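Oxidoreductase, short-chain dehydrogenase/reductase family (Aeromonas hydrophila subsp. hydrophila, PDB 3L6E) probably works as an NAD(P)-dependent oxidoreductase of the short-chain dehydrogenase/reductase family, with a tentative assignment as a 3-dehydrosphinganine reductase in sphingolipid metabolism. Local coordinates at residues 6-11 with 18-23; 22-27 with 48-53; 30-35 with 42-47. All blocks are in the same frame, centred on the assembly; numbering follows the deposited sequence.

Contact 1: 6-11 with 18-23; sequences IIVTGA and ALTIGL
L23 sets its CD1 methyl against two side chains of strand 6-9, and this branch makes the closest apolar contacts: CD1 lies 3.7 Å from CG2 of I6 and 3.9 Å from CG2 of V8. The two approaches differ in kind. I6 and L23 cross at about a right angle, with the second leucine branch, CD2, reaching 4.2 Å from CG1 of I6, whereas V8 and L23 meet tip to tip. V8 shares its methyls between two helix residues, since CG1, anti to the backbone N (chi1 178°), turns away from L23 and comes 4.0 Å from OG1 of T20. That hydroxyl is buried against hydrocarbon on this side, and its polar need is met within its own helix by a hydrogen bond with the carbonyl oxygen of G16. In the loop that follows the strand, CB of A11 approaches the same OG1 at 4.3 Å, so the packing continues past the strand. The strand and helix segments run nearly antiparallel, at 165°, with their axes 9.5 Å apart. I6 and V8 can both face the helix because alternate strand residues point to the same side of the sheet, while L23 and T20, three residues apart, lie on one helical face. L208 of helix 200-210 also packs on L23. Here the opening strand and helix of a Rossmann-type beta-alpha-beta unit are joined by a buried, largely aliphatic contact, the architecture on which short-chain dehydrogenases build their nucleotide-binding half.

Contact 2: 22-27 with 48-53; sequences GLVERG and GNAVIG. Unlike the reference sequence in segment 48-53: N49 (reference Lys).
The last turn of helix 14-25 comes beside the short 3-10 turn at 49-50 and the start of strand 51-53, with the CA atoms of V24 and A50 6.7 Å apart at the nearest point of the two backbones. V24 carries the whole helix side of this small contact and divides its two methyls between neighbouring residues. With chi1 at 165°, CG1 points away from the backbone N and lies 3.9 Å from CB of A50; CG2 lies 3.8 Å from CG1 of V51 and also reaches CB of A50 at 4.1 Å. The alanine methyl therefore sits against both branches of the valine fork, while V24 and V51 cross at about a right angle. CG1 is the branch of V51 that meets V24. These are purely van der Waals contacts. V30, on the intervening strand 29-34, touches both V24 and V51, continuing the aliphatic layer beneath the helix, and backbone bonds from A50 and I52 to V30 hold the incoming segment in the sheet. Just past V24 the helix stops in a Schellman motif: the N of G27 bonds to O of V24 at 2.8 Å, the N of H28 returns to O of L23, and G27 takes the positive phi at the C-prime position. R26 turns to another side of the helix end, where its NH1 forms a salt bridge with D209. The contact thus places a Schellman-capped helix end against the beginning of strand 51-55, outermost in this chain's sheet, a packing arrangement at the edge of the three-layer alpha/beta/alpha Rossmann fold.

Contact 3: 30-35 with 42-47; sequences VSMMGR and QQELLL. Unlike the reference sequence in segment 42-47: Q42 (reference Glu), L45 (reference Glu). With SO4 (sulfate ion), chain C.
M32, a selenomethionine, reaches from strand 30-34 to the helix with the end of its side chain. SE lies 3.5 Å from CB of Q43, and the terminal CE bears on CG of E44 at 3.7 Å while also approaching CB of Q43 at 3.8 Å. The bend at chi3 (-57°) turns CE out of line with the extended part of the chain, which lets SE and CE address successive helix residues. M32 crosses Q43 at about a right angle and E44 more obliquely; in both it meets the aliphatic stem, leaving the amide and carboxylate outside this contact. Farther out, V51 of strand 51-55 and T20 of helix 14-25 also touch the M32 side chain, and a backbone bond with I52 fixes its place in the sheet. R17 of helix 14-25 packs on Q43. Beyond the C-terminal end of the strand, the N of R35 donates a nearly straight hydrogen bond (172°) to O2 of a sulfate ion, 2.7 Å away. G12 N and R36 NE bind the same ion, which probably came from the crystallisation liquor. Strand 29-34 and helix 37-47 begin the second beta-alpha-beta unit of a Rossmann fold, and the sulfate lies at the strand ends where relatives bind their dinucleotide, consistent with a site for a cofactor phosphate.

How the contacts relate
The three contacts show how a Rossmann sheet is assembled by successive crossovers. Along the chain, contact 1 packs helix 14-25 on strand 5-9; contact 2 begins on the end of that helix, sharing G22 and L23 with contact 1, and reaches forward to strand 51-55; contact 3 falls between its two segments. Their centres lie about 8 Å from one another. Strand 29-34 sits between strands 5-9 and 51-55 in the same parallel sheet, with probable backbone hydrogen bonds to each, such as I6 to S31 and I52 to M32. Together they cover the first three strands and two helices of the Rossmann fold, the part that in relatives binds the dinucleotide.

Contact 1: 6-11 with 18-23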
ATOM      1  N   ILE A   6      -8.191  15.920  11.685  1.00 24.27           N
ATOM      2  CA  ILE A   6      -8.499  14.554  11.264  1.00 23.01           C
ATOM      3  C   ILE A   6      -9.669  14.022  12.073  1.00 20.94           C
ATOM      4  O   ILE A   6      -9.783  14.270  13.274  1.00 21.10           O
ATOM      5  CB  ILE A   6      -7.296  13.592  11.473  1.00 23.62           C
ATOM      6  CG1 ILE A   6      -5.992  14.216  10.975  1.00 17.40           C
ATOM      7  CG2 ILE A   6      -7.583  12.175  10.843  1.00 17.04           C
ATOM      8  CD1 ILE A   6      -5.878  14.306   9.469  1.00 23.98           C
ATOM      9  N   ILE A   7     -10.556  13.306  11.404  1.00 19.53           N
ATOM     10  CA  ILE A   7     -11.626  12.606  12.083  1.00 18.76           C
ATOM     11  C   ILE A   7     -11.286  11.125  12.040  1.00 19.71           C
ATOM     12  O   ILE A   7     -10.996  10.588  10.970  1.00 19.06           O
ATOM     13  CB  ILE A   7     -12.970  12.843  11.412  1.00 17.36           C
ATOM     14  CG1 ILE A   7     -13.437  14.285  11.657  1.00 14.86           C
ATOM     15  CG2 ILE A   7     -14.042  11.867  11.946  1.00 13.90           C
ATOM     16  CD1 ILE A   7     -14.696  14.614  10.884  1.00 14.95           C
ATOM     17  N   VAL A   8     -11.376  10.465  13.179  1.00 21.44           N
ATOM     18  CA  VAL A   8     -11.156   9.039  13.246  1.00 23.19           C
ATOM     19  C   VAL A   8     -12.318   8.348  13.918  1.00 24.37           C
ATOM     20  O   VAL A   8     -12.625   8.628  15.051  1.00 25.02           O
ATOM     21  CB  VAL A   8      -9.879   8.702  14.011  1.00 23.31           C
ATOM     22  CG1 VAL A   8      -9.711   7.223  14.107  1.00 25.06           C
ATOM     23  CG2 VAL A   8      -8.689   9.328  13.357  1.00 24.56           C
ATOM     24  N   THR A   9     -12.963   7.442  13.207  1.00 24.12           N
ATOM     25  CA  THR A   9     -14.038   6.671  13.794  1.00 24.01           C
ATOM     26  C   THR A   9     -13.496   5.382  14.379  1.00 24.34           C
ATOM     27  O   THR A   9     -12.387   4.992  14.092  1.00 24.09           O
ATOM     28  CB  THR A   9     -15.115   6.328  12.787  1.00 23.76           C
ATOM     29  OG1 THR A   9     -14.554   5.530  11.759  1.00 29.04           O
ATOM     30  CG2 THR A   9     -15.689   7.552  12.185  1.00 28.95           C
ATOM     31  N   GLY A  10     -14.290   4.733  15.210  1.00 24.50           N
ATOM     32  CA  GLY A  10     -13.858   3.533  15.887  1.00 24.55           C
ATOM     33  C   GLY A  10     -12.590   3.832  16.634  1.00 24.37           C
ATOM     34  O   GLY A  10     -11.647   3.060  16.617  1.00 24.59           O
ATOM     35  N   ALA A  11     -12.576   4.982  17.285  1.00 23.23           N
ATOM     36  CA  ALA A  11     -11.341   5.492  17.900  1.00 22.89           C
ATOM     37  C   ALA A  11     -10.960   4.737  19.168  1.00 22.90           C
ATOM     38  O   ALA A  11      -9.821   4.813  19.627  1.00 22.09           O
ATOM     39  CB  ALA A  11     -11.482   6.979  18.199  1.00 22.34           C
ATOM     40  N   ALA A  18      -4.283   3.428  18.067  1.00 23.53           N
ATOM     41  CA  ALA A  18      -2.936   3.570  17.509  1.00 22.57           C
ATOM     42  C   ALA A  18      -2.872   4.649  16.420  1.00 22.52           C
ATOM     43  O   ALA A  18      -1.919   5.428  16.351  1.00 22.95           O
ATOM     44  CB  ALA A  18      -2.417   2.218  16.964  1.00 22.12           C
ATOM     45  N   LEU A  19      -3.875   4.665  15.554  1.00 21.84           N
ATOM     46  CA  LEU A  19      -3.943   5.661  14.502  1.00 21.36           C
ATOM     47  C   LEU A  19      -4.093   7.057  15.087  1.00 21.70           C
ATOM     48  O   LEU A  19      -3.470   7.976  14.597  1.00 21.89           O
ATOM     49  CB  LEU A  19      -5.082   5.375  13.523  1.00 20.35           C
ATOM     50  CG  LEU A  19      -4.976   4.175  12.565  1.00 26.52           C
ATOM     51  CD1 LEU A  19      -6.352   3.767  12.086  1.00 19.22           C
ATOM     52  CD2 LEU A  19      -4.065   4.461  11.378  1.00 19.81           C
ATOM     53  N   THR A  20      -4.915   7.205  16.131  1.00 22.53           N
ATOM     54  CA  THR A  20      -5.148   8.500  16.760  1.00 21.82           C
ATOM     55  C   THR A  20      -3.855   9.001  17.359  1.00 22.80           C
ATOM     56  O   THR A  20      -3.468  10.137  17.119  1.00 23.46           O
ATOM     57  CB  THR A  20      -6.234   8.462  17.845  1.00 21.27           C
ATOM     58  OG1 THR A  20      -7.479   8.080  17.269  1.00 18.07           O
ATOM     59  CG2 THR A  20      -6.417   9.844  18.507  1.00 18.30           C
ATOM     60  N   ILE A  21      -3.190   8.138  18.129  1.00 22.90           N
ATOM     61  CA  ILE A  21      -1.908   8.445  18.745  1.00 22.10           C
ATOM     62  C   ILE A  21      -0.885   8.902  17.709  1.00 22.47           C
ATOM     63  O   ILE A  21      -0.190   9.896  17.915  1.00 21.71           O
ATOM     64  CB  ILE A  21      -1.346   7.254  19.581  1.00 21.08           C
ATOM     65  CG1 ILE A  21      -2.322   6.880  20.704  1.00 21.59           C
ATOM     66  CG2 ILE A  21       0.061   7.597  20.124  1.00 21.10           C
ATOM     67  CD1 ILE A  21      -1.952   5.666  21.519  1.00 18.91           C
ATOM     68  N   GLY A  22      -0.819   8.180  16.593  1.00 23.67           N
ATOM     69  CA  GLY A  22       0.178   8.419  15.551  1.00 23.96           C
ATOM     70  C   GLY A  22       0.024   9.744  14.845  1.00 24.93           C
ATOM     71  O   GLY A  22       1.018  10.415  14.564  1.00 25.09           O
ATOM     72  N   LEU A  23      -1.223  10.110  14.545  1.00 25.78           N
ATOM     73  CA  LEU A  23      -1.555  11.388  13.915  1.00 26.32           C
ATOM     74  C   LEU A  23      -1.298  12.548  14.873  1.00 27.03           C
ATOM     75  O   LEU A  23      -0.923  13.641  14.452  1.00 27.44           O
ATOM     76  CB  LEU A  23      -3.030  11.399  13.476  1.00 26.15           C
ATOM     77  CG  LEU A  23      -3.488  10.485  12.333  1.00 32.34           C
ATOM     78  CD1 LEU A  23      -4.959  10.108  12.456  1.00 26.20           C
ATOM     79  CD2 LEU A  23      -3.201  11.091  10.963  1.00 25.48           C
TER

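Contact 2: 22-27 with 48-53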
ATOM      1  N   GLY A  22      -0.819   8.180  16.593  1.00 23.67           N
ATOM      2  CA  GLY A  22       0.178   8.419  15.551  1.00 23.96           C
ATOM      3  C   GLY A  22       0.024   9.744  14.845  1.00 24.93           C
ATOM      4  O   GLY A  22       1.018  10.415  14.564  1.00 25.09           O
ATOM      5  N   LEU A  23      -1.223  10.110  14.545  1.00 25.78           N
ATOM      6  CA  LEU A  23      -1.555  11.388  13.915  1.00 26.32           C
ATOM      7  C   LEU A  23      -1.298  12.548  14.873  1.00 27.03           C
ATOM      8  O   LEU A  23      -0.923  13.641  14.452  1.00 27.44           O
ATOM      9  CB  LEU A  23      -3.030  11.399  13.476  1.00 26.15           C
ATOM     10  CG  LEU A  23      -3.488  10.485  12.333  1.00 32.34           C
ATOM     11  CD1 LEU A  23      -4.959  10.108  12.456  1.00 26.20           C
ATOM     12  CD2 LEU A  23      -3.201  11.091  10.963  1.00 25.48           C
ATOM     13  N   VAL A  24      -1.500  12.314  16.168  1.00 27.18           N
ATOM     14  CA  VAL A  24      -1.185  13.340  17.167  1.00 27.18           C
ATOM     15  C   VAL A  24       0.319  13.600  17.223  1.00 27.73           C
ATOM     16  O   VAL A  24       0.761  14.765  17.216  1.00 27.85           O
ATOM     17  CB  VAL A  24      -1.727  12.988  18.564  1.00 26.97           C
ATOM     18  CG1 VAL A  24      -1.074  13.884  19.665  1.00 12.60           C
ATOM     19  CG2 VAL A  24      -3.242  13.129  18.582  1.00 13.22           C
ATOM     20  N   GLU A  25       1.089  12.512  17.293  1.00 27.73           N
ATOM     21  CA  GLU A  25       2.556  12.573  17.284  1.00 28.26           C
ATOM     22  C   GLU A  25       3.086  13.255  16.013  1.00 28.36           C
ATOM     23  O   GLU A  25       4.134  13.887  16.047  1.00 27.85           O
ATOM     24  CB  GLU A  25       3.168  11.168  17.435  1.00 28.68           C
ATOM     25  CG  GLU A  25       2.987  10.538  18.824  1.00 48.79           C
ATOM     26  CD  GLU A  25       3.600   9.138  18.956  1.00 30.08           C
ATOM     27  OE1 GLU A  25       4.010   8.553  17.926  1.00 49.13           O
ATOM     28  OE2 GLU A  25       3.667   8.622  20.093  1.00 48.68           O
ATOM     29  N   ARG A  26       2.354  13.126  14.901  1.00 28.83           N
ATOM     30  CA  ARG A  26       2.714  13.813  13.655  1.00 29.74           C
ATOM     31  C   ARG A  26       2.127  15.247  13.574  1.00 29.78           C
ATOM     32  O   ARG A  26       2.123  15.875  12.507  1.00 29.71           O
ATOM     33  CB  ARG A  26       2.340  12.956  12.428  1.00 30.29           C
ATOM     34  CG  ARG A  26       3.140  11.638  12.289  1.00 28.11           C
ATOM     35  CD  ARG A  26       2.346  10.569  11.510  1.00 31.08           C
ATOM     36  NE  ARG A  26       2.940   9.217  11.559  1.00 29.38           N
ATOM     37  CZ  ARG A  26       3.488   8.582  10.521  1.00 31.85           C
ATOM     38  NH1 ARG A  26       3.986   7.355  10.668  1.00 29.73           N
ATOM     39  NH2 ARG A  26       3.541   9.164   9.328  1.00 30.00           N
ATOM     40  N   GLY A  27       1.634  15.747  14.707  1.00 29.40           N
ATOM     41  CA  GLY A  27       1.175  17.132  14.819  1.00 29.48           C
ATOM     42  C   GLY A  27      -0.263  17.479  14.456  1.00 29.30           C
ATOM     43  O   GLY A  27      -0.576  18.662  14.320  1.00 29.27           O
ATOM     44  N   GLY A  48      -4.922  14.799  25.796  1.00 28.37           N
ATOM     45  CA  GLY A  48      -5.330  16.142  26.208  1.00 28.62           C
ATOM     46  C   GLY A  48      -5.999  16.966  25.122  1.00 29.03           C
ATOM     47  O   GLY A  48      -6.943  16.501  24.473  1.00 29.61           O
ATOM     48  N   ASN A  49      -5.496  18.185  24.925  1.00 28.28           N
ATOM     49  CA  ASN A  49      -6.123  19.172  24.044  1.00 28.08           C
ATOM     50  C   ASN A  49      -5.905  18.926  22.550  1.00 26.60           C
ATOM     51  O   ASN A  49      -6.421  19.658  21.711  1.00 26.19           O
ATOM     52  CB  ASN A  49      -5.740  20.616  24.447  1.00 29.66           C
ATOM     53  CG  ASN A  49      -4.227  20.885  24.423  1.00 34.93           C
ATOM     54  OD1 ASN A  49      -3.804  22.029  24.250  1.00 30.81           O
ATOM     55  ND2 ASN A  49      -3.417  19.852  24.620  1.00 30.92           N
ATOM     56  N   ALA A  50      -5.155  17.874  22.238  1.00 25.42           N
ATOM     57  CA  ALA A  50      -4.923  17.443  20.875  1.00 24.84           C
ATOM     58  C   ALA A  50      -6.136  16.709  20.280  1.00 24.61           C
ATOM     59  O   ALA A  50      -6.231  16.538  19.068  1.00 24.47           O
ATOM     60  CB  ALA A  50      -3.692  16.560  20.817  1.00 24.77           C
ATOM     61  N   VAL A  51      -7.066  16.295  21.135  1.00 24.51           N
ATOM     62  CA  VAL A  51      -8.198  15.473  20.702  1.00 24.13           C
ATOM     63  C   VAL A  51      -9.481  15.847  21.432  1.00 23.24           C
ATOM     64  O   VAL A  51      -9.446  16.495  22.469  1.00 22.55           O
ATOM     65  CB  VAL A  51      -7.943  13.947  20.953  1.00 24.27           C
ATOM     66  CG1 VAL A  51      -6.745  13.420  20.126  1.00 21.21           C
ATOM     67  CG2 VAL A  51      -7.751  13.676  22.440  1.00 21.01           C
ATOM     68  N   ILE A  52     -10.606  15.422  20.870  1.00 23.37           N
ATOM     69  CA  ILE A  52     -11.867  15.341  21.602  1.00 23.50           C
ATOM     70  C   ILE A  52     -12.522  13.994  21.353  1.00 23.41           C
ATOM     71  O   ILE A  52     -12.446  13.449  20.247  1.00 23.62           O
ATOM     72  CB  ILE A  52     -12.898  16.384  21.144  1.00 23.40           C
ATOM     73  CG1 ILE A  52     -12.623  16.773  19.698  1.00 26.83           C
ATOM     74  CG2 ILE A  52     -12.915  17.562  22.067  1.00 27.45           C
ATOM     75  CD1 ILE A  52     -13.838  16.869  18.860  1.00 24.34           C
ATOM     76  N   GLY A  53     -13.198  13.496  22.380  1.00 23.25           N
ATOM     77  CA  GLY A  53     -14.048  12.328  22.264  1.00 23.90           C
ATOM     78  C   GLY A  53     -15.472  12.750  21.967  1.00 24.55           C
ATOM     79  O   GLY A  53     -16.110  13.430  22.770  1.00 24.12           O
TER

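Contact 3: 30-35 with 42-47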
ATOM      1  N   VAL A  30      -7.280  15.689  16.437  1.00 21.52           N
ATOM      2  CA  VAL A  30      -8.073  14.518  16.067  1.00 20.98           C
ATOM      3  C   VAL A  30      -9.427  14.503  16.745  1.00 20.41           C
ATOM      4  O   VAL A  30      -9.496  14.542  17.958  1.00 19.50           O
ATOM      5  CB  VAL A  30      -7.301  13.195  16.351  1.00 20.15           C
ATOM      6  CG1 VAL A  30      -8.117  12.010  15.936  1.00 12.74           C
ATOM      7  CG2 VAL A  30      -5.992  13.176  15.614  1.00 12.04           C
ATOM      8  N   SER A  31     -10.498  14.477  15.952  1.00 20.95           N
ATOM      9  CA  SER A  31     -11.832  14.274  16.498  1.00 22.12           C
ATOM     10  C   SER A  31     -12.088  12.769  16.568  1.00 23.91           C
ATOM     11  O   SER A  31     -12.268  12.106  15.530  1.00 23.42           O
ATOM     12  CB  SER A  31     -12.886  14.948  15.630  1.00 21.29           C
ATOM     13  OG  SER A  31     -12.858  16.341  15.815  1.00 45.00           O
HETATM   14  N   MSE A  32     -12.059  12.230  17.777  1.00 26.01           N
HETATM   15  CA  MSE A  32     -12.229  10.786  17.968  1.00 28.91           C
HETATM   16  C   MSE A  32     -13.708  10.431  18.048  1.00 28.51           C
HETATM   17  O   MSE A  32     -14.413  10.925  18.916  1.00 28.99           O
HETATM   18  CB  MSE A  32     -11.519  10.330  19.247  1.00 31.59           C
HETATM   19  CG  MSE A  32     -10.065  10.754  19.343  1.00 28.92           C
HETATM   20 SE   MSE A  32      -9.227  10.177  21.005  1.00 36.94          SE
HETATM   21  CE  MSE A  32     -10.427  11.014  22.287  1.00 28.71           C
HETATM   22  N   MSE A  33     -14.179   9.578  17.154  1.00 28.05           N
HETATM   23  CA  MSE A  33     -15.557   9.085  17.266  1.00 28.76           C
HETATM   24  C   MSE A  33     -15.601   7.616  17.656  1.00 27.59           C
HETATM   25  O   MSE A  33     -14.902   6.803  17.063  1.00 26.92           O
HETATM   26  CB  MSE A  33     -16.325   9.298  15.970  1.00 30.21           C
HETATM   27  CG  MSE A  33     -16.462  10.774  15.599  1.00 23.74           C
HETATM   28 SE   MSE A  33     -17.450  10.971  13.945  0.87 33.98          SE
HETATM   29  CE  MSE A  33     -17.233  12.916  13.742  1.00 23.35           C
ATOM     30  N   GLY A  34     -16.427   7.295  18.650  1.00 26.80           N
ATOM     31  CA  GLY A  34     -16.539   5.932  19.135  1.00 27.04           C
ATOM     32  C   GLY A  34     -17.803   5.655  19.920  1.00 27.49           C
ATOM     33  O   GLY A  34     -18.442   6.564  20.449  1.00 27.19           O
ATOM     34  N   ARG A  35     -18.169   4.380  19.974  1.00 28.46           N
ATOM     35  CA  ARG A  35     -19.359   3.923  20.702  1.00 29.15           C
ATOM     36  C   ARG A  35     -19.115   3.822  22.208  1.00 28.21           C
ATOM     37  O   ARG A  35     -20.057   3.875  22.995  1.00 28.64           O
ATOM     38  CB  ARG A  35     -19.758   2.542  20.178  1.00 30.80           C
ATOM     39  CG  ARG A  35     -21.002   2.501  19.327  1.00 41.33           C
ATOM     40  CD  ARG A  35     -22.144   1.830  20.079  1.00 32.14           C
ATOM     41  NE  ARG A  35     -22.899   2.755  20.926  1.00 41.32           N
ATOM     42  CZ  ARG A  35     -24.059   2.462  21.515  1.00 33.06           C
ATOM     43  NH1 ARG A  35     -24.618   1.261  21.362  1.00 41.11           N
ATOM     44  NH2 ARG A  35     -24.665   3.375  22.262  1.00 41.21           N
ATOM     45  N   GLN A  42     -10.204   7.794  28.255  1.00 32.44           N
ATOM     46  CA  GLN A  42      -8.848   7.316  28.537  1.00 32.33           C
ATOM     47  C   GLN A  42      -7.888   7.937  27.513  1.00 31.21           C
ATOM     48  O   GLN A  42      -6.754   8.268  27.834  1.00 30.77           O
ATOM     49  CB  GLN A  42      -8.794   5.763  28.573  1.00 33.26           C
ATOM     50  CG  GLN A  42      -7.953   5.057  27.487  1.00 42.96           C
ATOM     51  CD  GLN A  42      -8.285   3.551  27.273  1.00 35.04           C
ATOM     52  OE1 GLN A  42      -7.792   2.932  26.317  1.00 43.04           O
ATOM     53  NE2 GLN A  42      -9.127   2.977  28.141  1.00 42.93           N
ATOM     54  N   GLN A  43      -8.375   8.119  26.287  1.00 30.47           N
ATOM     55  CA  GLN A  43      -7.595   8.742  25.238  1.00 29.46           C
ATOM     56  C   GLN A  43      -7.478  10.261  25.439  1.00 28.75           C
ATOM     57  O   GLN A  43      -6.437  10.853  25.131  1.00 28.12           O
ATOM     58  CB  GLN A  43      -8.182   8.403  23.869  1.00 30.03           C
ATOM     59  CG  GLN A  43      -8.033   6.941  23.437  1.00 33.10           C
ATOM     60  CD  GLN A  43      -6.601   6.545  23.116  1.00 30.93           C
ATOM     61  OE1 GLN A  43      -5.899   5.963  23.959  1.00 33.42           O
ATOM     62  NE2 GLN A  43      -6.160   6.841  21.889  1.00 33.15           N
ATOM     63  N   GLU A  44      -8.542  10.885  25.941  1.00 28.66           N
ATOM     64  CA  GLU A  44      -8.516  12.311  26.265  1.00 29.66           C
ATOM     65  C   GLU A  44      -7.518  12.602  27.396  1.00 29.20           C
ATOM     66  O   GLU A  44      -6.774  13.579  27.328  1.00 28.39           O
ATOM     67  CB  GLU A  44      -9.929  12.848  26.597  1.00 30.57           C
ATOM     68  CG  GLU A  44     -10.795  13.104  25.353  1.00 44.51           C
ATOM     69  CD  GLU A  44     -12.072  13.902  25.636  1.00 31.98           C
ATOM     70  OE1 GLU A  44     -13.053  13.318  26.156  1.00 44.77           O
ATOM     71  OE2 GLU A  44     -12.106  15.107  25.310  1.00 44.75           O
ATOM     72  N   LEU A  45      -7.491  11.716  28.397  1.00 29.43           N
ATOM     73  CA  LEU A  45      -6.546  11.771  29.526  1.00 29.81           C
ATOM     74  C   LEU A  45      -5.098  11.616  29.052  1.00 29.59           C
ATOM     75  O   LEU A  45      -4.187  12.264  29.570  1.00 29.25           O
ATOM     76  CB  LEU A  45      -6.891  10.672  30.546  1.00 30.31           C
ATOM     77  CG  LEU A  45      -6.541  10.845  32.030  1.00 48.08           C
ATOM     78  CD1 LEU A  45      -7.747  10.521  32.909  1.00 30.94           C
ATOM     79  CD2 LEU A  45      -5.338   9.997  32.442  1.00 30.82           C
ATOM     80  N   LEU A  46      -4.893  10.760  28.055  1.00 29.57           N
ATOM     81  CA  LEU A  46      -3.562  10.547  27.499  1.00 29.49           C
ATOM     82  C   LEU A  46      -3.086  11.695  26.601  1.00 29.02           C
ATOM     83  O   LEU A  46      -1.928  12.084  26.675  1.00 29.94           O
ATOM     84  CB  LEU A  46      -3.495   9.213  26.739  1.00 29.68           C
ATOM     85  CG  LEU A  46      -2.161   8.801  26.094  1.00 38.05           C
ATOM     86  CD1 LEU A  46      -1.151   8.287  27.125  1.00 29.84           C
ATOM     87  CD2 LEU A  46      -2.379   7.757  25.013  1.00 29.74           C
ATOM     88  N   LEU A  47      -3.973  12.231  25.764  1.00 27.82           N
ATOM     89  CA  LEU A  47      -3.552  13.126  24.685  1.00 27.11           C
ATOM     90  C   LEU A  47      -4.017  14.573  24.841  1.00 27.85           C
ATOM     91  O   LEU A  47      -3.552  15.460  24.102  1.00 27.76           O
ATOM     92  CB  LEU A  47      -3.946  12.563  23.308  1.00 25.85           C
ATOM     93  CG  LEU A  47      -3.540  11.115  22.980  1.00 29.11           C
ATOM     94  CD1 LEU A  47      -4.291  10.588  21.742  1.00 25.22           C
ATOM     95  CD2 LEU A  47      -2.020  10.945  22.836  1.00 25.57           C
TER
HETATM   96  S   SO4 C 500     -15.455   2.109  19.380  1.00 33.59           S
HETATM   97  O1  SO4 C 500     -15.544   1.976  20.828  1.00 35.85           O
HETATM   98  O2  SO4 C 500     -16.766   2.380  18.798  1.00 35.69           O
HETATM   99  O3  SO4 C 500     -14.567   3.241  19.153  1.00 35.93           O
HETATM  100  O4  SO4 C 500     -14.921   0.866  18.811  1.00 35.56           O